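Local coordinates for thiol-disulfide oxidoreductase (Bacteroides thetaiotaomicron, PDB 3FW2), which is the C-terminal thioredoxin-like domain of a putative thiol-disulfide oxidoreductase of the TlpA-like family, though it lacks the paired cysteines of the classical redox motif, at residues K9-F14 with I121-D126. Sequence-based numbering, arbitrary orientation.
Sequences KYAPFF and ILLSSD
L123, the last residue of strand 119-123, extends its two methyls toward the CB of A11 in the N-terminal loop. Its own CB is still 5.3 Å from A11 CB, too far to touch. CG leans out opposite the carbonyl carbon (chi1 -50°), which carries the branch toward the loop, and CG itself stops 4.4 Å from A11 CB. The two methyls do the touching. CD1 comes to 3.6 Å from A11 CB and CD2 to 3.9 Å from the same carbon, so the alanine methyl sits over the fork of the leucine, nearly straddled by its prongs. This is a small, purely apolar meeting, with A11 presenting its methyl directly at the strand end.

One residue earlier, Y10 makes the outer half of the contact. Its ring reaches past the turn that follows the strand, and D126 O lies near the ring plane, off the edge formed by CD1 and CE1. The carbonyl oxygen is 3.5 Å from Y10 CE1, a separation at which the slightly positive ring hydrogens probably face the partial negative charge of the oxygen. The carboxylate stands farther off, with D126 OD2 4.5 Å from Y10 CE1. This end is open to solvent, whereas L123 is buried.

The 121-126 segment runs out of strand 119-123 into the turn leading to 129-132, an edge strand of the thioredoxin-fold sheet. Backbone hydrogen bonds between K9 and I129 and between A11 and G127 lay the N-terminal loop along that hairpin, and P12 O takes a hydrogen bond from Y112 OH. L123 also packs against I129 of strand 129-132 and I38 of strand 35-41, while L122 faces the other way, onto helix 136-149.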
ATOM      1  N   LYS A   9      -5.268  13.459 -19.335  1.00 21.91           N
ATOM      2  CA  LYS A   9      -4.246  14.393 -18.849  1.00 21.72           C
ATOM      3  C   LYS A   9      -2.909  13.881 -19.293  1.00 21.21           C
ATOM      4  O   LYS A   9      -2.782  12.703 -19.621  1.00 21.35           O
ATOM      5  CB  LYS A   9      -4.266  14.464 -17.326  1.00 22.03           C
ATOM      6  CG  LYS A   9      -5.522  15.067 -16.730  1.00 25.25           C
ATOM      7  CD  LYS A   9      -5.498  16.570 -16.815  1.00 29.00           C
ATOM      8  CE  LYS A   9      -6.826  17.177 -16.349  1.00 32.70           C
ATOM      9  NZ  LYS A   9      -7.155  16.829 -14.934  1.00 34.51           N
ATOM     10  N   TYR A  10      -1.896  14.745 -19.306  1.00 20.42           N
ATOM     11  CA  TYR A  10      -0.536  14.289 -19.527  1.00 20.51           C
ATOM     12  C   TYR A  10      -0.004  13.661 -18.242  1.00 18.99           C
ATOM     13  O   TYR A  10      -0.225  14.206 -17.162  1.00 18.54           O
ATOM     14  CB  TYR A  10       0.347  15.462 -19.927  1.00 20.88           C
ATOM     15  CG  TYR A  10       0.153  15.918 -21.344  1.00 27.90           C
ATOM     16  CD1 TYR A  10       0.497  15.076 -22.412  1.00 33.23           C
ATOM     17  CD2 TYR A  10      -0.323  17.197 -21.632  1.00 33.19           C
ATOM     18  CE1 TYR A  10       0.375  15.493 -23.728  1.00 35.66           C
ATOM     19  CE2 TYR A  10      -0.459  17.626 -22.954  1.00 35.48           C
ATOM     20  CZ  TYR A  10      -0.109  16.766 -23.998  1.00 37.20           C
ATOM     21  OH  TYR A  10      -0.236  17.164 -25.324  1.00 37.09           O
ATOM     22  N   ALA A  11       0.693  12.529 -18.383  1.00 17.27           N
ATOM     23  CA  ALA A  11       1.270  11.784 -17.251  1.00 16.16           C
ATOM     24  C   ALA A  11       2.162  12.699 -16.372  1.00 14.63           C
ATOM     25  O   ALA A  11       3.024  13.361 -16.902  1.00 13.85           O
ATOM     26  CB  ALA A  11       2.135  10.618 -17.798  1.00 15.90           C
ATOM     27  N   PRO A  12       1.991  12.676 -15.031  1.00 13.53           N
ATOM     28  CA  PRO A  12       3.001  13.324 -14.176  1.00 13.14           C
ATOM     29  C   PRO A  12       4.424  12.812 -14.400  1.00 13.20           C
ATOM     30  O   PRO A  12       4.644  11.613 -14.718  1.00 11.20           O
ATOM     31  CB  PRO A  12       2.543  12.978 -12.745  1.00 13.64           C
ATOM     32  CG  PRO A  12       1.009  12.782 -12.867  1.00 14.47           C
ATOM     33  CD  PRO A  12       0.867  12.120 -14.247  1.00 14.47           C
ATOM     34  N   PHE A  13       5.393  13.701 -14.251  1.00 12.56           N
ATOM     35  CA  PHE A  13       6.771  13.284 -14.456  1.00 13.45           C
ATOM     36  C   PHE A  13       7.195  12.259 -13.433  1.00 13.66           C
ATOM     37  O   PHE A  13       6.759  12.310 -12.264  1.00 14.64           O
ATOM     38  CB  PHE A  13       7.675  14.480 -14.339  1.00 14.25           C
ATOM     39  CG  PHE A  13       9.107  14.167 -14.541  1.00 13.85           C
ATOM     40  CD1 PHE A  13       9.588  13.840 -15.793  1.00 16.13           C
ATOM     41  CD2 PHE A  13       9.982  14.274 -13.493  1.00 14.98           C
ATOM     42  CE1 PHE A  13      10.971  13.579 -15.973  1.00 15.59           C
ATOM     43  CE2 PHE A  13      11.340  14.024 -13.677  1.00 14.68           C
ATOM     44  CZ  PHE A  13      11.816  13.670 -14.884  1.00 14.47           C
ATOM     45  N   PHE A  14       7.994  11.303 -13.882  1.00 12.46           N
ATOM     46  CA  PHE A  14       8.751  10.505 -12.967  1.00 11.97           C
ATOM     47  C   PHE A  14      10.125  10.216 -13.528  1.00 11.75           C
ATOM     48  O   PHE A  14      10.317  10.247 -14.731  1.00 12.33           O
ATOM     49  CB  PHE A  14       8.035   9.179 -12.643  1.00 12.36           C
ATOM     50  CG  PHE A  14       7.871   8.313 -13.824  1.00 12.01           C
ATOM     51  CD1 PHE A  14       6.703   8.340 -14.537  1.00 12.33           C
ATOM     52  CD2 PHE A  14       8.907   7.416 -14.215  1.00 12.59           C
ATOM     53  CE1 PHE A  14       6.537   7.541 -15.687  1.00 11.49           C
ATOM     54  CE2 PHE A  14       8.754   6.639 -15.341  1.00 14.36           C
ATOM     55  CZ  PHE A  14       7.566   6.687 -16.071  1.00 12.00           C
ATOM     56  N   ILE A 121      -1.430   1.764 -15.437  1.00  9.64           N
ATOM     57  CA  ILE A 121      -1.809   2.940 -16.186  1.00 10.06           C
ATOM     58  C   ILE A 121      -1.187   2.816 -17.551  1.00  9.20           C
ATOM     59  O   ILE A 121      -0.062   2.322 -17.676  1.00 10.28           O
ATOM     60  CB  ILE A 121      -1.433   4.257 -15.460  1.00 11.51           C
ATOM     61  CG1 ILE A 121      -2.037   5.463 -16.195  1.00 10.61           C
ATOM     62  CG2 ILE A 121       0.073   4.458 -15.395  1.00 11.28           C
ATOM     63  CD1 ILE A 121      -2.056   6.770 -15.387  1.00 12.22           C
ATOM     64  N   LEU A 122      -1.905   3.261 -18.566  1.00 10.73           N
ATOM     65  CA  LEU A 122      -1.474   3.142 -19.968  1.00 11.42           C
ATOM     66  C   LEU A 122      -1.366   4.522 -20.550  1.00 12.94           C
ATOM     67  O   LEU A 122      -2.315   5.268 -20.471  1.00 11.83           O
ATOM     68  CB  LEU A 122      -2.480   2.316 -20.743  1.00 13.06           C
ATOM     69  CG  LEU A 122      -2.261   2.069 -22.238  1.00 13.60           C
ATOM     70  CD1 LEU A 122      -0.922   1.275 -22.468  1.00 13.19           C
ATOM     71  CD2 LEU A 122      -3.441   1.296 -22.810  1.00 15.48           C
ATOM     72  N   LEU A 123      -0.191   4.818 -21.102  1.00 12.57           N
ATOM     73  CA  LEU A 123       0.103   6.104 -21.707  1.00 13.62           C
ATOM     74  C   LEU A 123       0.251   5.981 -23.194  1.00 14.49           C
ATOM     75  O   LEU A 123       0.873   5.049 -23.687  1.00 14.30           O
ATOM     76  CB  LEU A 123       1.398   6.645 -21.158  1.00 12.35           C
ATOM     77  CG  LEU A 123       1.598   6.684 -19.638  1.00 11.88           C
ATOM     78  CD1 LEU A 123       2.931   7.420 -19.197  1.00 12.29           C
ATOM     79  CD2 LEU A 123       0.349   7.390 -19.052  1.00 12.37           C
ATOM     80  N   SER A 124      -0.228   6.993 -23.913  1.00 15.87           N
ATOM     81  CA  SER A 124       0.109   7.103 -25.334  1.00 16.74           C
ATOM     82  C   SER A 124       1.589   7.520 -25.488  1.00 16.78           C
ATOM     83  O   SER A 124       2.249   7.915 -24.501  1.00 16.96           O
ATOM     84  CB  SER A 124      -0.882   8.090 -25.994  1.00 16.39           C
ATOM     85  OG  SER A 124      -0.503   9.403 -25.679  1.00 21.06           O
ATOM     86  N   SER A 125       2.140   7.467 -26.705  1.00 18.61           N
ATOM     87  CA  SER A 125       3.568   7.871 -26.896  1.00 19.35           C
ATOM     88  C   SER A 125       3.813   9.339 -26.593  1.00 19.94           C
ATOM     89  O   SER A 125       4.939   9.707 -26.267  1.00 20.41           O
ATOM     90  CB  SER A 125       4.086   7.548 -28.284  1.00 20.33           C
ATOM     91  OG  SER A 125       3.370   8.299 -29.264  1.00 21.47           O
ATOM     92  N   ASP A 126       2.770  10.166 -26.651  1.00 19.31           N
ATOM     93  CA  ASP A 126       2.919  11.567 -26.237  1.00 21.16           C
ATOM     94  C   ASP A 126       2.695  11.822 -24.737  1.00 20.42           C
ATOM     95  O   ASP A 126       2.693  12.983 -24.286  1.00 19.99           O
ATOM     96  CB  ASP A 126       2.051  12.502 -27.107  1.00 22.34           C
ATOM     97  CG  ASP A 126       0.581  12.323 -26.881  1.00 27.12           C
ATOM     98  OD1 ASP A 126       0.177  11.422 -26.102  1.00 32.13           O
ATOM     99  OD2 ASP A 126      -0.194  13.119 -27.459  1.00 36.34           O
TER